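Local coordinates for protein putative aspartate aminotransferase (Thermus thermophilus, PDB 1IUG) that probably catalyses pyridoxal 5'-phosphate-dependent transamination, consistent with an aspartate aminotransferase of the class-V family, at residues 300-305 against 319-324; 257-262 against 333-338. All coordinates share one frame; numbering follows the deposited sequence.

Interaction 1: residues 300-305 against 319-324; sequences EAFAQR and KVFRLS
Phe-302 of helix 295-303 sets its ring against the side chain of Leu-323 on strand 320-323. The leucine end lies over one face of the ring, offset toward the rim: CD2 of Leu-323 stands 3.9 Å above the ring plane of Phe-302 and comes to 4.0 Å from its atom CZ. The second methyl is almost as near, with Leu-323 CD1 at 4.1 Å from Phe-302 CZ, so the far end of the ring meets both branches of the leucine fork. The two side chains reach for each other from opposite directions, which lets them bridge backbones that stay well apart; the CA atoms of Phe-302 and Leu-323 are 10.4 Å from each other. Phe-321, two residues earlier on the same side of the strand, adds a looser touch, its CE1 lying 4.4 Å from CE1 of Phe-302. With CG of Phe-302 anti to the carbonyl carbon (chi1 -86°), the ring is carried out from the helix so that CZ leads toward the leucine.

Around this first shell, Ile-309 of strand 307-311 touches both Phe-302 and Leu-323. Helix 331-348 adds Val-344 against Phe-302 and Phe-341 against Leu-323, while the ring of Phe-321 also meets that of Phe-287. Backbone hydrogen bonds of Arg-322 with Ala-310 and of Leu-323 with Ala-285 hold the strand between its two neighbours.

Arg-322, predicted to bind substrate, alternates with Phe-321 and Leu-323 and leaves the strand on the other side of the sheet. All three touching residues are buried and meet through carbon alone, so the attraction is dispersive and hydrophobic: this part of the helix meets the strand by apolar side-chain packing, without a directional polar bond between the two segments.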
loop_
_atom_site.group_PDB
_atom_site.type_symbol
_atom_site.label_atom_id
_atom_site.label_comp_id
_atom_site.label_asym_id
_atom_site.label_seq_id
_atom_site.Cartn_x
_atom_site.Cartn_y
_atom_site.Cartn_z
ATOM N N GLU A 300 -14.526 -1.214 -28.220
ATOM C CA GLU A 300 -14.623 0.075 -28.903
ATOM C C GLU A 300 -16.041 0.627 -28.972
ATOM O O GLU A 300 -16.235 1.844 -28.966
ATOM C CB GLU A 300 -14.011 -0.006 -30.305
ATOM C CG GLU A 300 -12.495 -0.175 -30.299
ATOM C CD GLU A 300 -11.915 -0.362 -31.693
ATOM O OE1 GLU A 300 -11.526 -1.504 -32.030
ATOM O OE2 GLU A 300 -11.844 0.633 -32.451
ATOM N N ALA A 301 -17.032 -0.260 -29.027
ATOM C CA ALA A 301 -18.429 0.161 -29.078
ATOM C C ALA A 301 -18.799 0.879 -27.780
ATOM O O ALA A 301 -19.499 1.892 -27.798
ATOM C CB ALA A 301 -19.338 -1.035 -29.303
ATOM N N PHE A 302 -18.333 0.349 -26.654
ATOM C CA PHE A 302 -18.599 0.969 -25.362
ATOM C C PHE A 302 -17.765 2.243 -25.208
ATOM O O PHE A 302 -18.259 3.261 -24.720
ATOM C CB PHE A 302 -18.303 -0.008 -24.217
ATOM C CG PHE A 302 -19.457 -0.909 -23.875
ATOM C CD1 PHE A 302 -19.451 -2.247 -24.253
ATOM C CD2 PHE A 302 -20.559 -0.413 -23.183
ATOM C CE1 PHE A 302 -20.528 -3.081 -23.949
ATOM C CE2 PHE A 302 -21.642 -1.239 -22.873
ATOM C CZ PHE A 302 -21.626 -2.576 -23.258
ATOM N N ALA A 303 -16.514 2.189 -25.664
ATOM C CA ALA A 303 -15.603 3.331 -25.583
ATOM C C ALA A 303 -16.146 4.580 -26.273
ATOM O O ALA A 303 -16.059 5.677 -25.717
ATOM C CB ALA A 303 -14.231 2.967 -26.147
ATOM N N GLN A 304 -16.713 4.418 -27.469
ATOM C CA GLN A 304 -17.262 5.564 -28.191
ATOM C C GLN A 304 -18.491 6.151 -27.486
ATOM O O GLN A 304 -18.923 7.260 -27.796
ATOM C CB GLN A 304 -17.553 5.222 -29.666
ATOM C CG GLN A 304 -18.556 4.102 -29.909
ATOM C CD GLN A 304 -18.722 3.759 -31.392
ATOM O OE1 GLN A 304 -17.882 3.072 -31.984
ATOM N NE2 GLN A 304 -19.816 4.226 -31.991
ATOM N N ARG A 305 -19.031 5.407 -26.521
ATOM C CA ARG A 305 -20.186 5.848 -25.736
ATOM C C ARG A 305 -19.671 6.471 -24.432
ATOM O O ARG A 305 -20.457 6.917 -23.598
ATOM C CB ARG A 305 -21.093 4.663 -25.374
ATOM C CG ARG A 305 -21.534 3.759 -26.515
ATOM C CD ARG A 305 -22.324 4.493 -27.577
ATOM N NE ARG A 305 -23.184 3.588 -28.344
ATOM C CZ ARG A 305 -22.758 2.742 -29.280
ATOM N NH1 ARG A 305 -21.469 2.661 -29.584
ATOM N NH2 ARG A 305 -23.630 1.988 -29.933
ATOM N N LYS A 319 -12.398 -14.289 -25.246
ATOM C CA LYS A 319 -13.659 -15.010 -25.382
ATOM C C LYS A 319 -14.862 -14.346 -24.701
ATOM O O LYS A 319 -16.007 -14.653 -25.036
ATOM C CB LYS A 319 -13.519 -16.434 -24.823
ATOM C CG LYS A 319 -12.591 -17.362 -25.593
ATOM C CD LYS A 319 -13.060 -17.543 -27.032
ATOM C CE LYS A 319 -12.159 -18.485 -27.841
ATOM N NZ LYS A 319 -11.006 -19.042 -27.072
ATOM N N VAL A 320 -14.610 -13.459 -23.738
ATOM C CA VAL A 320 -15.696 -12.808 -22.994
ATOM C C VAL A 320 -15.492 -11.319 -22.688
ATOM O O VAL A 320 -14.430 -10.755 -22.957
ATOM C CB VAL A 320 -15.931 -13.511 -21.619
ATOM C CG1 VAL A 320 -16.191 -15.003 -21.793
ATOM C CG2 VAL A 320 -14.741 -13.278 -20.693
ATOM N N PHE A 321 -16.536 -10.697 -22.136
ATOM C CA PHE A 321 -16.480 -9.296 -21.738
ATOM C C PHE A 321 -17.213 -9.120 -20.430
ATOM O O PHE A 321 -18.085 -9.933 -20.108
ATOM C CB PHE A 321 -17.002 -8.355 -22.812
ATOM C CG PHE A 321 -18.476 -8.333 -23.028
ATOM C CD1 PHE A 321 -19.267 -7.321 -22.499
ATOM C CD2 PHE A 321 -19.074 -9.302 -23.826
ATOM C CE1 PHE A 321 -20.630 -7.268 -22.764
ATOM C CE2 PHE A 321 -20.438 -9.259 -24.099
ATOM C CZ PHE A 321 -21.217 -8.240 -23.567
ATOM N N ARG A 322 -16.899 -8.089 -19.656
ATOM C CA ARG A 322 -17.561 -7.917 -18.389
ATOM C C ARG A 322 -17.929 -6.517 -18.100
ATOM O O ARG A 322 -17.258 -5.547 -18.437
ATOM C CB ARG A 322 -16.726 -8.494 -17.260
ATOM C CG ARG A 322 -16.582 -10.006 -17.372
ATOM C CD ARG A 322 -15.591 -10.531 -16.369
ATOM N NE ARG A 322 -14.248 -10.123 -16.739
ATOM C CZ ARG A 322 -13.332 -9.692 -15.860
ATOM N NH1 ARG A 322 -13.627 -9.637 -14.573
ATOM N NH2 ARG A 322 -12.137 -9.319 -16.294
ATOM N N LEU A 323 -19.066 -6.486 -17.465
ATOM C CA LEU A 323 -19.742 -5.283 -17.096
ATOM C C LEU A 323 -20.011 -5.255 -15.621
ATOM O O LEU A 323 -20.353 -6.268 -15.018
ATOM C CB LEU A 323 -21.053 -5.146 -17.870
ATOM C CG LEU A 323 -20.955 -4.969 -19.391
ATOM C CD1 LEU A 323 -22.345 -4.943 -20.012
ATOM C CD2 LEU A 323 -20.184 -3.708 -19.750
ATOM N N SER A 324 -19.847 -4.088 -15.001
ATOM C CA SER A 324 -20.106 -3.963 -13.569
ATOM C C SER A 324 -20.609 -2.601 -13.094
ATOM O O SER A 324 -20.020 -1.558 -13.393
ATOM C CB SER A 324 -18.854 -4.339 -12.778
ATOM O OG SER A 324 -19.097 -4.286 -11.383
#

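Interaction 2: residues 257-262 against 333-338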
loop_
_atom_site.group_PDB
_atom_site.type_symbol
_atom_site.label_atom_id
_atom_site.label_comp_id
_atom_site.label_asym_id
_atom_site.label_seq_id
_atom_site.Cartn_x
_atom_site.Cartn_y
_atom_site.Cartn_z
ATOM N N LYS A 257 -27.639 -3.350 -5.419
ATOM C CA LYS A 257 -26.548 -3.936 -6.180
ATOM C C LYS A 257 -26.958 -5.230 -6.895
ATOM O O LYS A 257 -26.571 -5.457 -8.046
ATOM C CB LYS A 257 -25.302 -4.093 -5.299
ATOM C CG LYS A 257 -24.620 -2.734 -5.044
ATOM C CD LYS A 257 -24.206 -2.134 -6.399
ATOM C CE LYS A 257 -23.534 -0.779 -6.335
ATOM N NZ LYS A 257 -23.383 -0.236 -4.964
ATOM N N ALA A 258 -27.812 -6.022 -6.247
ATOM C CA ALA A 258 -28.304 -7.267 -6.834
ATOM C C ALA A 258 -29.231 -6.956 -8.007
ATOM O O ALA A 258 -29.187 -7.627 -9.044
ATOM C CB ALA A 258 -29.042 -8.099 -5.789
ATOM N N TRP A 259 -30.060 -5.929 -7.840
ATOM C CA TRP A 259 -30.991 -5.513 -8.884
ATOM C C TRP A 259 -30.250 -4.939 -10.096
ATOM O O TRP A 259 -30.590 -5.241 -11.239
ATOM C CB TRP A 259 -31.986 -4.488 -8.327
ATOM C CG TRP A 259 -32.915 -3.937 -9.364
ATOM C CD1 TRP A 259 -34.101 -4.475 -9.769
ATOM C CD2 TRP A 259 -32.716 -2.757 -10.159
ATOM N NE1 TRP A 259 -34.650 -3.711 -10.772
ATOM C CE2 TRP A 259 -33.820 -2.651 -11.032
ATOM C CE3 TRP A 259 -31.707 -1.786 -10.221
ATOM C CZ2 TRP A 259 -33.947 -1.611 -11.959
ATOM C CZ3 TRP A 259 -31.831 -0.752 -11.143
ATOM C CH2 TRP A 259 -32.944 -0.674 -12.001
ATOM N N GLN A 260 -29.227 -4.127 -9.834
ATOM C CA GLN A 260 -28.423 -3.505 -10.888
ATOM C C GLN A 260 -27.686 -4.520 -11.758
ATOM O O GLN A 260 -27.605 -4.355 -12.975
ATOM C CB GLN A 260 -27.410 -2.519 -10.287
ATOM C CG GLN A 260 -28.027 -1.222 -9.771
ATOM C CD GLN A 260 -27.018 -0.319 -9.074
ATOM O OE1 GLN A 260 -26.147 -0.792 -8.347
ATOM N NE2 GLN A 260 -27.146 0.989 -9.280
ATOM N N ASN A 261 -27.142 -5.560 -11.130
ATOM C CA ASN A 261 -26.408 -6.586 -11.854
ATOM C C ASN A 261 -27.359 -7.463 -12.662
ATOM O O ASN A 261 -27.052 -7.841 -13.796
ATOM C CB ASN A 261 -25.591 -7.447 -10.890
ATOM C CG ASN A 261 -24.449 -8.161 -11.581
ATOM O OD1 ASN A 261 -23.605 -7.528 -12.216
ATOM N ND2 ASN A 261 -24.415 -9.483 -11.464
ATOM N N ALA A 262 -28.516 -7.772 -12.074
ATOM C CA ALA A 262 -29.530 -8.588 -12.736
ATOM C C ALA A 262 -30.057 -7.829 -13.954
ATOM O O ALA A 262 -30.469 -8.430 -14.948
ATOM C CB ALA A 262 -30.663 -8.899 -11.776
ATOM N N GLU A 333 -29.055 5.674 -12.968
ATOM C CA GLU A 333 -27.822 5.677 -13.741
ATOM C C GLU A 333 -27.661 4.273 -14.318
ATOM O O GLU A 333 -27.184 4.102 -15.440
ATOM C CB GLU A 333 -26.634 6.064 -12.859
ATOM C CG GLU A 333 -26.629 7.543 -12.514
ATOM C CD GLU A 333 -25.619 7.910 -11.448
ATOM O OE1 GLU A 333 -24.941 8.938 -11.617
ATOM O OE2 GLU A 333 -25.511 7.190 -10.434
ATOM N N ALA A 334 -28.116 3.278 -13.560
ATOM C CA ALA A 334 -28.060 1.884 -13.986
ATOM C C ALA A 334 -28.978 1.695 -15.195
ATOM O O ALA A 334 -28.595 1.050 -16.171
ATOM C CB ALA A 334 -28.479 0.963 -12.850
ATOM N N LEU A 335 -30.182 2.269 -15.131
ATOM C CA LEU A 335 -31.132 2.180 -16.241
ATOM C C LEU A 335 -30.512 2.814 -17.488
ATOM O O LEU A 335 -30.739 2.361 -18.610
ATOM C CB LEU A 335 -32.452 2.883 -15.900
ATOM C CG LEU A 335 -33.435 2.207 -14.938
ATOM C CD1 LEU A 335 -34.675 3.086 -14.754
ATOM C CD2 LEU A 335 -33.845 0.847 -15.478
ATOM N N GLY A 336 -29.712 3.855 -17.276
ATOM C CA GLY A 336 -29.044 4.518 -18.381
ATOM C C GLY A 336 -28.002 3.610 -19.007
ATOM O O GLY A 336 -27.855 3.584 -20.230
ATOM N N VAL A 337 -27.280 2.868 -18.164
ATOM C CA VAL A 337 -26.250 1.934 -18.621
ATOM C C VAL A 337 -26.920 0.816 -19.421
ATOM O O VAL A 337 -26.379 0.351 -20.428
ATOM C CB VAL A 337 -25.466 1.304 -17.427
ATOM C CG1 VAL A 337 -24.448 0.300 -17.932
ATOM C CG2 VAL A 337 -24.759 2.381 -16.630
ATOM N N ALA A 338 -28.096 0.391 -18.957
ATOM C CA ALA A 338 -28.864 -0.657 -19.624
ATOM C C ALA A 338 -29.201 -0.216 -21.047
ATOM O O ALA A 338 -29.165 -1.020 -21.981
ATOM C CB ALA A 338 -30.145 -0.951 -18.842
#
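Helices 257-262 and 333-338 run almost parallel, their N-to-C directions 13° apart and their axes 10.2 Å from each other at closest approach. Nearest across the interface are the CA atoms of Gln-260 and Ala-334, at 6.2 Å. Ala-334 points its methyl at the neighbouring helix, where it meets the flank of the glutamine: CB of Ala-334 is 3.8 Å from CG of Gln-260 and equally far from its NE2. Beyond CG the glutamine chain is extended (chi2 175°), carrying the amide alongside the methyl to the backbone just ahead of helix 331-348. There NE2 donates a hydrogen bond to the carbonyl O of Tyr-329 and a weak one to that of Asp-330. The buried amide nitrogen is thus held by one good bond and one weak one, while both it and CG lie against the methyl.

Trp-259 works on the more exposed side of the interface. Its CG is anti to the backbone N (chi1 176°), and the six-membered ring leans over toward the second helix. CH2 of Trp-259 takes the main contact, 3.9 Å from CD2 of Leu-335, and this methyl lies at the edge of the indole, near its plane. The two side chains cross at about a right angle. On the same six-membered ring, the neighbouring atom CZ3 of Trp-259 comes to 4.1 Å from CB of Ala-334, so the small residue is touched by both tryptophan and glutamine. The indole also makes a cation-pi contact with Arg-331, and Leu-263, one turn on from Trp-259, continues the seam along Ala-334, Leu-335 and Ala-338.

This is side-by-side packing of two near-parallel helices, 250-270 and the C-terminal 331-348, beside the five-stranded sheet, in what is probably the small domain of a fold-type I pyridoxal-phosphate enzyme.

In the fold
The chain starts with strand 3-4, an edge strand of the five-stranded sheet, and runs through the seven-stranded sheet before helix 250-270 supplies residues 257-262 to interaction 2. It then adds strands 274-275 and 285-288 before helix 295-303 opens interaction 1. Strand 307-311 follows, and strand 320-323 closes that shorter loop, with 13 residues between the two segments. Helix 331-348 comes next and closes interaction 2 over a span of 70 residues, so interaction 1 is nested inside interaction 2. Their centres lie about 15 Å apart. One ties helix 295-303 to the five-stranded sheet, the other pairs two helices; helix 331-348 serves both, since its later turns touch Phe-302 and Leu-323.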